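Anophensin (Anopheles stephensi, PDB 6XMB) inhibits activation of the host kallikrein-kinin system by blocking reciprocal activation of factor XII and prekallikrein, and weakly inhibits the alternative complement pathway. Local coordinates at residues R31-Y34 with G35-Q39. Sequence-based numbering, arbitrary orientation.
Sequences RAKY and GVQNQ
Q37 lays its amide beside the ring of Y34, one turn earlier on the same helix, the two side chains pointing the same way. OE1 of Q37 approaches the ring obliquely at its CD2–CE2 side, 3.1 Å from CD2 of Y34, while NE2 stands over one face, displaced toward the rim. Ring and amide planes are 66° apart, so the two groups are not stacked. CG of Q37 is anti to its carbonyl carbon (chi1 -64°) and the chain beyond is extended, which carries the amide back along the helix to the ring. The same NE2 of Q37 also meets K33, 3.8 Å from CD of K33, the two chains crossing at a slant. The lysine then bends at chi3 and chi4, and its NZ forms a salt bridge with D19 of the second subunit. N38 folds back over the carbonyl of Y34, with its CG 3.3 Å from Y34 O; that oxygen accepts the backbone N of N38 at 2.9 Å. Backbone bonds from G35, V36 and Q37 to R31, A32 and K33 continue the i to i+4 pattern; A32 O also accepts a bond from the Y102 hydroxyl. Further along, Q39 N bonds to G35 O in the same pattern, and the helix widens to a pi-type turn at 37-39. V36 rests on Y102 of helix 92-116 and I18 of the second subunit. These are i, i+3 and i, i+4 side-chain contacts of the long helix 6-49, which here packs against helix 92-116 of its own chain and against the second subunit.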
loop_
_atom_site.group_PDB
_atom_site.type_symbol
_atom_site.label_atom_id
_atom_site.label_comp_id
_atom_site.label_asym_id
_atom_site.label_seq_id
_atom_site.Cartn_x
_atom_site.Cartn_y
_atom_site.Cartn_z
ATOM N N ARG A 31 4.218 2.001 8.981
ATOM C CA ARG A 31 3.729 1.467 10.255
ATOM C C ARG A 31 3.687 -0.053 10.246
ATOM O O ARG A 31 4.007 -0.692 11.251
ATOM C CB ARG A 31 2.326 2.002 10.554
ATOM C CG ARG A 31 2.242 3.520 10.597
ATOM C CD ARG A 31 3.092 4.070 11.753
ATOM N NE ARG A 31 2.597 3.675 13.063
ATOM C CZ ARG A 31 3.089 4.148 14.214
ATOM N NH1 ARG A 31 4.077 5.045 14.210
ATOM N NH2 ARG A 31 2.590 3.730 15.366
ATOM N N ALA A 32 3.263 -0.651 9.125
ATOM C CA ALA A 32 3.162 -2.109 9.068
ATOM C C ALA A 32 4.536 -2.748 9.142
ATOM O O ALA A 32 4.721 -3.748 9.841
ATOM C CB ALA A 32 2.431 -2.547 7.787
ATOM N N LYS A 33 5.526 -2.160 8.460
ATOM C CA LYS A 33 6.878 -2.710 8.495
ATOM C C LYS A 33 7.476 -2.617 9.889
ATOM O O LYS A 33 8.087 -3.572 10.379
ATOM C CB LYS A 33 7.786 -1.996 7.496
ATOM C CG LYS A 33 9.226 -2.473 7.606
ATOM C CD LYS A 33 10.227 -1.564 6.882
ATOM C CE LYS A 33 10.027 -1.623 5.374
ATOM N NZ LYS A 33 11.282 -1.886 4.573
ATOM N N TYR A 34 7.324 -1.472 10.548
ATOM C CA TYR A 34 7.929 -1.344 11.864
ATOM C C TYR A 34 7.115 -2.081 12.917
ATOM O O TYR A 34 7.664 -2.503 13.930
ATOM C CB TYR A 34 8.135 0.139 12.203
ATOM C CG TYR A 34 9.331 0.745 11.446
ATOM C CD1 TYR A 34 9.168 1.400 10.218
ATOM C CD2 TYR A 34 10.621 0.643 11.951
ATOM C CE1 TYR A 34 10.262 1.939 9.522
ATOM C CE2 TYR A 34 11.720 1.181 11.257
ATOM C CZ TYR A 34 11.533 1.823 10.048
ATOM O OH TYR A 34 12.624 2.343 9.376
ATOM N N GLY A 35 5.828 -2.292 12.691
ATOM C CA GLY A 35 5.117 -3.267 13.505
ATOM C C GLY A 35 5.799 -4.631 13.505
ATOM O O GLY A 35 6.048 -5.218 14.551
ATOM N N VAL A 36 6.128 -5.127 12.316
ATOM C CA VAL A 36 6.781 -6.435 12.234
ATOM C C VAL A 36 8.109 -6.409 12.972
ATOM O O VAL A 36 8.404 -7.296 13.779
ATOM C CB VAL A 36 6.923 -6.853 10.757
ATOM C CG1 VAL A 36 7.889 -8.014 10.586
ATOM C CG2 VAL A 36 5.564 -7.235 10.228
ATOM N N GLN A 37 8.910 -5.357 12.776
ATOM C CA GLN A 37 10.207 -5.277 13.451
ATOM C C GLN A 37 10.069 -5.278 14.973
ATOM O O GLN A 37 10.831 -5.956 15.681
ATOM C CB GLN A 37 10.960 -4.028 12.987
ATOM C CG GLN A 37 11.318 -4.051 11.505
ATOM C CD GLN A 37 12.057 -2.792 11.031
ATOM O OE1 GLN A 37 12.353 -1.892 11.813
ATOM N NE2 GLN A 37 12.364 -2.746 9.741
ATOM N N ASN A 38 9.108 -4.517 15.499
ATOM C CA ASN A 38 9.063 -4.281 16.936
ATOM C C ASN A 38 8.383 -5.415 17.690
ATOM O O ASN A 38 8.889 -5.854 18.726
ATOM C CB ASN A 38 8.359 -2.960 17.223
ATOM C CG ASN A 38 9.171 -1.757 16.755
ATOM O OD1 ASN A 38 10.391 -1.826 16.650
ATOM N ND2 ASN A 38 8.492 -0.665 16.460
ATOM N N GLN A 39 7.220 -5.874 17.216
ATOM C CA GLN A 39 6.453 -6.899 17.922
ATOM C C GLN A 39 6.873 -8.316 17.577
ATOM O O GLN A 39 6.489 -9.248 18.288
ATOM C CB GLN A 39 4.965 -6.767 17.621
ATOM C CG GLN A 39 4.455 -5.360 17.649
ATOM C CD GLN A 39 4.425 -4.800 19.039
ATOM O OE1 GLN A 39 3.988 -5.467 19.978
ATOM N NE2 GLN A 39 4.915 -3.576 19.194
#